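Local coordinates for protein L-hydantoinase (Arthrobacter aurescens, PDB 1GKR) that hydrolyses the rings of 5-substituted hydantoins, aryl derivatives more readily than alkyl ones, as a homotetrameric two-zinc enzyme whose enantioselectivity depends on the substrate, at residues A[60-65]-A[93-98]; A[70-75]-A[314-319]. One frame throughout, in Å; residues are numbered along the deposited sequence.

Interaction 1 (A[60-65]-A[93-98]). With ZN (zinc ion), chain F.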
ATOM      1  N   HIS A  60     -26.163  18.944   1.564  1.00 11.81           N
ATOM      2  CA  HIS A  60     -25.742  19.630   0.357  1.00 12.48           C
ATOM      3  C   HIS A  60     -26.885  20.241  -0.450  1.00 13.15           C
ATOM      4  O   HIS A  60     -27.311  19.693  -1.469  1.00 14.92           O
ATOM      5  CB  HIS A  60     -24.940  18.660  -0.497  1.00 11.45           C
ATOM      6  CG  HIS A  60     -24.117  19.331  -1.545  1.00 16.79           C
ATOM      7  ND1 HIS A  60     -22.980  18.760  -2.079  1.00 15.81           N
ATOM      8  CD2 HIS A  60     -24.266  20.529  -2.160  1.00 17.98           C
ATOM      9  CE1 HIS A  60     -22.465  19.583  -2.975  1.00 18.88           C
ATOM     10  NE2 HIS A  60     -23.226  20.662  -3.043  1.00 16.75           N
ATOM     11  N   VAL A  61     -27.351  21.397   0.000  1.00 10.05           N
ATOM     12  CA  VAL A  61     -28.456  22.067  -0.647  1.00 11.58           C
ATOM     13  C   VAL A  61     -28.109  23.481  -1.119  1.00 13.19           C
ATOM     14  O   VAL A  61     -27.463  24.259  -0.401  1.00 14.03           O
ATOM     15  CB  VAL A  61     -29.666  22.117   0.321  1.00 12.83           C
ATOM     16  CG1 VAL A  61     -30.887  22.739  -0.356  1.00  7.54           C
ATOM     17  CG2 VAL A  61     -29.973  20.720   0.801  1.00  9.90           C
ATOM     18  N   HIS A  62     -28.530  23.790  -2.345  1.00 12.96           N
ATOM     19  CA  HIS A  62     -28.324  25.109  -2.940  1.00 13.72           C
ATOM     20  C   HIS A  62     -29.674  25.726  -3.340  1.00 15.10           C
ATOM     21  O   HIS A  62     -29.994  25.811  -4.529  1.00 16.35           O
ATOM     22  CB  HIS A  62     -27.476  25.031  -4.204  1.00  8.28           C
ATOM     23  CG  HIS A  62     -26.100  24.493  -3.996  1.00  9.43           C
ATOM     24  ND1 HIS A  62     -25.083  25.240  -3.445  1.00  8.57           N
ATOM     25  CD2 HIS A  62     -25.550  23.301  -4.338  1.00 11.21           C
ATOM     26  CE1 HIS A  62     -23.965  24.534  -3.461  1.00  9.45           C
ATOM     27  NE2 HIS A  62     -24.221  23.354  -3.995  1.00 10.40           N
ATOM     28  N   ILE A  63     -30.484  26.125  -2.368  1.00 15.58           N
ATOM     29  CA  ILE A  63     -31.741  26.764  -2.706  1.00 18.73           C
ATOM     30  C   ILE A  63     -31.343  28.149  -3.215  1.00 19.43           C
ATOM     31  O   ILE A  63     -32.028  28.726  -4.048  1.00 19.33           O
ATOM     32  CB  ILE A  63     -32.667  26.886  -1.487  1.00 19.91           C
ATOM     33  CG1 ILE A  63     -33.196  25.502  -1.109  1.00 16.84           C
ATOM     34  CG2 ILE A  63     -33.821  27.840  -1.801  1.00 18.46           C
ATOM     35  CD1 ILE A  63     -34.018  25.482   0.160  1.00 13.63           C
ATOM     36  N   ILE A  64     -30.208  28.641  -2.716  1.00 20.71           N
ATOM     37  CA  ILE A  64     -29.625  29.930  -3.097  1.00 20.99           C
ATOM     38  C   ILE A  64     -30.359  31.120  -2.513  1.00 21.57           C
ATOM     39  O   ILE A  64     -29.839  31.777  -1.611  1.00 22.55           O
ATOM     40  CB  ILE A  64     -29.591  30.122  -4.618  1.00 22.29           C
ATOM     41  CG1 ILE A  64     -28.979  28.895  -5.305  1.00 20.67           C
ATOM     42  CG2 ILE A  64     -28.798  31.390  -4.941  1.00 21.30           C
ATOM     43  CD1 ILE A  64     -27.472  28.889  -5.340  1.00 22.65           C
ATOM     44  N   ASP A  65     -31.551  31.394  -3.055  1.00 21.76           N
ATOM     45  CA  ASP A  65     -32.425  32.485  -2.617  1.00 20.68           C
ATOM     46  C   ASP A  65     -31.719  33.843  -2.615  1.00 21.58           C
ATOM     47  O   ASP A  65     -30.897  34.133  -3.488  1.00 21.09           O
ATOM     48  CB  ASP A  65     -32.966  32.183  -1.211  1.00 22.99           C
ATOM     49  CG  ASP A  65     -34.301  32.880  -0.910  1.00 26.12           C
ATOM     50  OD1 ASP A  65     -35.352  32.402  -1.397  1.00 27.03           O
ATOM     51  OD2 ASP A  65     -34.298  33.899  -0.179  1.00 24.01           O
ATOM     52  N   MET A  93     -25.850  25.779   1.394  1.00 10.52           N
ATOM     53  CA  MET A  93     -24.476  26.134   1.063  1.00 12.25           C
ATOM     54  C   MET A  93     -24.411  27.665   1.023  1.00 13.77           C
ATOM     55  O   MET A  93     -25.442  28.338   0.975  1.00 13.76           O
ATOM     56  CB  MET A  93     -24.084  25.548  -0.290  1.00 13.70           C
ATOM     57  CG  MET A  93     -24.173  24.039  -0.354  1.00 17.02           C
ATOM     58  SD  MET A  93     -22.643  23.146   0.049  1.00 25.02           S
ATOM     59  CE  MET A  93     -21.813  24.315   1.088  1.00 24.85           C
ATOM     60  N   PRO A  94     -23.200  28.240   1.018  1.00 13.36           N
ATOM     61  CA  PRO A  94     -23.123  29.696   1.001  1.00 12.96           C
ATOM     62  C   PRO A  94     -22.917  30.308  -0.366  1.00 14.23           C
ATOM     63  O   PRO A  94     -22.454  31.435  -0.460  1.00 15.53           O
ATOM     64  CB  PRO A  94     -21.947  29.957   1.916  1.00 11.72           C
ATOM     65  CG  PRO A  94     -20.989  28.884   1.468  1.00  9.63           C
ATOM     66  CD  PRO A  94     -21.860  27.657   1.201  1.00 11.35           C
ATOM     67  N   ILE A  95     -23.240  29.571  -1.421  1.00 15.79           N
ATOM     68  CA  ILE A  95     -23.070  30.098  -2.773  1.00 17.34           C
ATOM     69  C   ILE A  95     -24.351  30.820  -3.144  1.00 18.47           C
ATOM     70  O   ILE A  95     -25.348  30.189  -3.505  1.00 20.05           O
ATOM     71  CB  ILE A  95     -22.885  29.000  -3.834  1.00 17.48           C
ATOM     72  CG1 ILE A  95     -21.876  27.946  -3.374  1.00 18.75           C
ATOM     73  CG2 ILE A  95     -22.465  29.641  -5.138  1.00 15.91           C
ATOM     74  CD1 ILE A  95     -20.456  28.316  -3.548  1.00 20.55           C
ATOM     75  N   THR A  96     -24.327  32.140  -3.062  1.00 17.75           N
ATOM     76  CA  THR A  96     -25.496  32.938  -3.393  1.00 20.44           C
ATOM     77  C   THR A  96     -25.034  34.379  -3.459  1.00 21.01           C
ATOM     78  O   THR A  96     -23.845  34.645  -3.329  1.00 18.80           O
ATOM     79  CB  THR A  96     -26.617  32.784  -2.303  1.00 19.80           C
ATOM     80  OG1 THR A  96     -27.716  33.633  -2.631  1.00 19.66           O
ATOM     81  CG2 THR A  96     -26.112  33.161  -0.929  1.00 14.49           C
ATOM     82  N   PHE A  97     -25.954  35.306  -3.699  1.00 23.64           N
ATOM     83  CA  PHE A  97     -25.563  36.701  -3.710  1.00 23.78           C
ATOM     84  C   PHE A  97     -26.518  37.512  -2.870  1.00 23.03           C
ATOM     85  O   PHE A  97     -27.731  37.463  -3.075  1.00 24.20           O
ATOM     86  CB  PHE A  97     -25.530  37.300  -5.104  1.00 26.68           C
ATOM     87  CG  PHE A  97     -24.880  38.652  -5.132  1.00 33.90           C
ATOM     88  CD1 PHE A  97     -23.489  38.768  -5.196  1.00 37.53           C
ATOM     89  CD2 PHE A  97     -25.643  39.813  -4.998  1.00 36.69           C
ATOM     90  CE1 PHE A  97     -22.866  40.023  -5.118  1.00 36.89           C
ATOM     91  CE2 PHE A  97     -25.036  41.070  -4.919  1.00 36.11           C
ATOM     92  CZ  PHE A  97     -23.645  41.175  -4.978  1.00 38.25           C
ATOM     93  N   PRO A  98     -25.982  38.249  -1.887  1.00 21.47           N
ATOM     94  CA  PRO A  98     -24.543  38.286  -1.615  1.00 20.27           C
ATOM     95  C   PRO A  98     -24.035  36.953  -1.057  1.00 19.79           C
ATOM     96  O   PRO A  98     -24.789  36.186  -0.457  1.00 19.98           O
ATOM     97  CB  PRO A  98     -24.422  39.418  -0.607  1.00 19.12           C
ATOM     98  CG  PRO A  98     -25.693  39.297   0.161  1.00 20.71           C
ATOM     99  CD  PRO A  98     -26.723  39.076  -0.921  1.00 19.53           C
TER
HETATM  100 ZN    ZN F1453     -22.873  21.881  -4.741  1.00 17.02          ZN
HETATM  101  O   HOH W   1     -25.797  27.737  -2.037  1.00 27.29           O
HETATM  102  O   HOH W   2     -22.176  21.683  -7.139  1.00 20.72           O

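Interaction 2 (A[70-75]-A[314-319])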
ATOM      1  N   ASN A  70     -35.404  35.020  -7.588  1.00 29.12           N
ATOM      2  CA  ASN A  70     -36.284  34.811  -8.730  1.00 32.40           C
ATOM      3  C   ASN A  70     -35.625  34.096  -9.892  1.00 32.28           C
ATOM      4  O   ASN A  70     -36.261  33.837 -10.907  1.00 33.66           O
ATOM      5  CB  ASN A  70     -36.863  36.138  -9.207  1.00 37.82           C
ATOM      6  CG  ASN A  70     -37.829  36.722  -8.214  1.00 42.84           C
ATOM      7  OD1 ASN A  70     -38.810  36.068  -7.829  1.00 44.60           O
ATOM      8  ND2 ASN A  70     -37.562  37.954  -7.776  1.00 44.15           N
ATOM      9  N   ARG A  71     -34.359  33.745  -9.733  1.00 31.82           N
ATOM     10  CA  ARG A  71     -33.646  33.082 -10.804  1.00 32.75           C
ATOM     11  C   ARG A  71     -33.230  31.633 -10.503  1.00 31.88           C
ATOM     12  O   ARG A  71     -33.212  30.786 -11.406  1.00 29.40           O
ATOM     13  CB  ARG A  71     -32.422  33.929 -11.154  1.00 39.85           C
ATOM     14  CG  ARG A  71     -31.647  33.495 -12.393  1.00 51.20           C
ATOM     15  CD  ARG A  71     -30.830  34.666 -12.972  1.00 58.98           C
ATOM     16  NE  ARG A  71     -31.646  35.878 -13.084  1.00 65.81           N
ATOM     17  CZ  ARG A  71     -31.696  36.846 -12.168  1.00 69.26           C
ATOM     18  NH1 ARG A  71     -30.966  36.770 -11.056  1.00 69.09           N
ATOM     19  NH2 ARG A  71     -32.502  37.883 -12.346  1.00 70.63           N
ATOM     20  N   TYR A  72     -32.913  31.345  -9.239  1.00 28.46           N
ATOM     21  CA  TYR A  72     -32.459  30.012  -8.844  1.00 25.67           C
ATOM     22  C   TYR A  72     -33.396  29.220  -7.934  1.00 23.10           C
ATOM     23  O   TYR A  72     -33.741  28.088  -8.248  1.00 23.49           O
ATOM     24  CB  TYR A  72     -31.090  30.140  -8.188  1.00 28.26           C
ATOM     25  CG  TYR A  72     -30.073  30.741  -9.114  1.00 29.83           C
ATOM     26  CD1 TYR A  72     -29.477  29.970 -10.103  1.00 31.52           C
ATOM     27  CD2 TYR A  72     -29.752  32.094  -9.049  1.00 33.31           C
ATOM     28  CE1 TYR A  72     -28.583  30.528 -11.013  1.00 34.69           C
ATOM     29  CE2 TYR A  72     -28.859  32.665  -9.953  1.00 34.80           C
ATOM     30  CZ  TYR A  72     -28.277  31.873 -10.935  1.00 36.09           C
ATOM     31  OH  TYR A  72     -27.384  32.408 -11.841  1.00 39.31           O
ATOM     32  N   GLY A  73     -33.791  29.807  -6.807  1.00 20.83           N
ATOM     33  CA  GLY A  73     -34.692  29.127  -5.888  1.00 18.01           C
ATOM     34  C   GLY A  73     -35.197  30.013  -4.760  1.00 18.88           C
ATOM     35  O   GLY A  73     -34.526  30.974  -4.357  1.00 17.09           O
ATOM     36  N   ARG A  74     -36.384  29.694  -4.249  1.00 20.65           N
ATOM     37  CA  ARG A  74     -36.993  30.452  -3.151  1.00 24.99           C
ATOM     38  C   ARG A  74     -37.147  29.532  -1.933  1.00 24.12           C
ATOM     39  O   ARG A  74     -37.576  28.383  -2.070  1.00 23.99           O
ATOM     40  CB  ARG A  74     -38.392  30.951  -3.544  1.00 33.06           C
ATOM     41  CG  ARG A  74     -38.523  31.549  -4.941  1.00 44.00           C
ATOM     42  CD  ARG A  74     -38.105  33.012  -4.971  1.00 52.69           C
ATOM     43  NE  ARG A  74     -38.955  33.824  -4.109  1.00 57.25           N
ATOM     44  CZ  ARG A  74     -40.248  34.021  -4.321  1.00 57.89           C
ATOM     45  NH1 ARG A  74     -40.836  33.466  -5.373  1.00 59.47           N
ATOM     46  NH2 ARG A  74     -40.950  34.758  -3.472  1.00 59.46           N
ATOM     47  N   PHE A  75     -36.821  30.028  -0.743  1.00 20.89           N
ATOM     48  CA  PHE A  75     -36.966  29.205   0.445  1.00 18.85           C
ATOM     49  C   PHE A  75     -38.362  28.599   0.586  1.00 19.96           C
ATOM     50  O   PHE A  75     -38.479  27.401   0.849  1.00 20.15           O
ATOM     51  CB  PHE A  75     -36.639  29.998   1.713  1.00 18.41           C
ATOM     52  CG  PHE A  75     -35.183  30.346   1.861  1.00 17.72           C
ATOM     53  CD1 PHE A  75     -34.191  29.427   1.527  1.00 16.91           C
ATOM     54  CD2 PHE A  75     -34.800  31.580   2.374  1.00 16.85           C
ATOM     55  CE1 PHE A  75     -32.841  29.737   1.704  1.00 14.23           C
ATOM     56  CE2 PHE A  75     -33.454  31.899   2.556  1.00 15.68           C
ATOM     57  CZ  PHE A  75     -32.474  30.981   2.222  1.00 13.61           C
ATOM     58  N   GLY A 314     -29.891  22.230  -6.858  1.00 19.71           N
ATOM     59  CA  GLY A 314     -29.541  23.580  -7.238  1.00 22.99           C
ATOM     60  C   GLY A 314     -30.135  23.923  -8.581  1.00 25.61           C
ATOM     61  O   GLY A 314     -29.853  23.260  -9.582  1.00 23.83           O
ATOM     62  N   GLY A 315     -30.958  24.967  -8.595  1.00 28.73           N
ATOM     63  CA  GLY A 315     -31.607  25.380  -9.823  1.00 31.39           C
ATOM     64  C   GLY A 315     -30.771  26.271 -10.715  1.00 31.69           C
ATOM     65  O   GLY A 315     -29.729  26.771 -10.325  1.00 35.09           O
ATOM     66  N   HIS A 316     -31.238  26.442 -11.938  1.00 32.93           N
ATOM     67  CA  HIS A 316     -30.589  27.281 -12.923  1.00 33.54           C
ATOM     68  C   HIS A 316     -31.729  27.659 -13.847  1.00 34.33           C
ATOM     69  O   HIS A 316     -32.563  26.813 -14.180  1.00 32.39           O
ATOM     70  CB  HIS A 316     -29.542  26.501 -13.709  1.00 35.75           C
ATOM     71  CG  HIS A 316     -28.234  27.212 -13.830  1.00 42.62           C
ATOM     72  ND1 HIS A 316     -27.155  26.933 -13.015  1.00 45.20           N
ATOM     73  CD2 HIS A 316     -27.846  28.232 -14.633  1.00 44.61           C
ATOM     74  CE1 HIS A 316     -26.161  27.752 -13.309  1.00 47.04           C
ATOM     75  NE2 HIS A 316     -26.555  28.551 -14.287  1.00 48.17           N
ATOM     76  N   PRO A 317     -31.810  28.936 -14.250  1.00 34.82           N
ATOM     77  CA  PRO A 317     -32.916  29.282 -15.145  1.00 33.59           C
ATOM     78  C   PRO A 317     -32.900  28.351 -16.357  1.00 32.71           C
ATOM     79  O   PRO A 317     -31.861  28.173 -17.002  1.00 28.97           O
ATOM     80  CB  PRO A 317     -32.644  30.751 -15.475  1.00 33.02           C
ATOM     81  CG  PRO A 317     -31.151  30.890 -15.268  1.00 35.66           C
ATOM     82  CD  PRO A 317     -30.918  30.086 -14.030  1.00 34.53           C
ATOM     83  N   VAL A 318     -34.054  27.739 -16.633  1.00 34.62           N
ATOM     84  CA  VAL A 318     -34.208  26.785 -17.735  1.00 37.25           C
ATOM     85  C   VAL A 318     -33.640  27.260 -19.083  1.00 40.08           C
ATOM     86  O   VAL A 318     -33.310  26.443 -19.946  1.00 40.85           O
ATOM     87  CB  VAL A 318     -35.701  26.370 -17.896  1.00 32.80           C
ATOM     88  CG1 VAL A 318     -36.519  27.535 -18.337  1.00 34.12           C
ATOM     89  CG2 VAL A 318     -35.828  25.235 -18.878  1.00 32.18           C
ATOM     90  N   GLU A 319     -33.499  28.574 -19.246  1.00 44.55           N
ATOM     91  CA  GLU A 319     -32.959  29.158 -20.478  1.00 46.96           C
ATOM     92  C   GLU A 319     -31.436  29.107 -20.515  1.00 47.00           C
ATOM     93  O   GLU A 319     -30.819  29.486 -21.511  1.00 48.37           O
ATOM     94  CB  GLU A 319     -33.426  30.614 -20.638  1.00 48.94           C
ATOM     95  CG  GLU A 319     -33.285  31.470 -19.391  1.00 51.97           C
ATOM     96  CD  GLU A 319     -34.546  31.478 -18.536  1.00 54.46           C
ATOM     97  OE1 GLU A 319     -35.244  30.446 -18.461  1.00 53.51           O
ATOM     98  OE2 GLU A 319     -34.838  32.524 -17.922  1.00 57.16           O
TER

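Interaction 1 (A[60-65]-A[93-98])
The bent side chain of M93 lies against the imidazoles of H60 and H62, both of which bind one zinc ion. Its SD sits obliquely to the H60 ring, 4.2 Å from the centroid and 31° off the normal, while its CG lies over one face of the H62 ring, modelled too close for its distance to be trusted. H60 reaches the metal with CG anti to its backbone N (chi1 -163°), and NE2 binds zinc at 2.1 Å; ND1 is hydrogen-bonded to E262, a second-shell carboxylate that helps fix the ring's rotation. H62 also binds through NE2, at 2.1 Å, and its ND1, at the other edge of the ring, donates in plane to a water 3.0 Å away. That water in turn donates hydrogen bonds to I95 O (2.9 Å) and, weakly, to M93 O, tying the metal ligand to the neighbouring loop. The backbones are joined by a nearly straight bond of 2.9 Å from M93 N to V61 O. Farther along, T96 OG1 donates to I64 O over 3.0 Å from well above the carbonyl plane, and I64 CG2 lies alongside the threonine, the two side chains running in opposite senses. K147, as its carbamate, D312 and a water complete the metal's shell. This is the HxH pair at the end of the first barrel strand in the TIM-barrel metallo-dependent hydrolases.

Interaction 2 (A[70-75]-A[314-319])
Y72 and G315 bring the two loops closest, with CA atoms 4.8 Å apart, and R71 faces P317 next to them; no hydrogen bond links the segments. These loops follow strands 51-62 and 313-314 of the amidohydrolase TIM barrel, which pair in parallel; the first carries the zinc ligands H60 and H62, and the ligand D312 directly precedes the second. The ring of Y72 carries most of the contact. With CG beside the backbone N and anti to the carbonyl carbon (chi1 -60°), it turns one edge to the 314-319 loop. CD1 meets G315 O near the ring plane, 3.2 Å away. Next to it, CE1 stands over the centre of the H316 imidazole in a T-shaped (edge-to-face) pair, the centroids 5.6 Å apart and the planes at 89°. CE1 also touches P317 CD, 3.8 Å away, the proline approaching the tyrosine ring obliquely. One face of the tyrosine is backed by its own neighbour, R71 CG, near the rim. A serine in place of Y72 would probably leave the H316 face without its aromatic partner and open a gap beside P317 CD. Outside the two segments, R71 O is hydrogen-bonded to H409 NE2 and H316 O to Y411 OH, while H316 ND1 bonds weakly to N333 O, later in its own loop. On the exposed side the packing is aliphatic, R71 CG lying 3.9 Å from P317 CD.

How the interactions relate
Along the chain the segments alternate, 60-65, 70-75, 93-98 and 314-319, and the centres of the two interactions are about 11 Å apart within one TIM-barrel family domain. Both are linked to strand 51-62: interaction 1 joins its end to the loop after strand 87-92, whereas interaction 2 joins the loop that follows it to the one after strand 313-314. H62 and H313 share a backbone hydrogen bond between the two regions. The two interactions also touch directly, D65 OD1 forming a probable hydrogen bond with F75 N at the start of helix 75-85. Interaction 1 thus belongs to the zinc centre, and interaction 2 to the loop packing farther out.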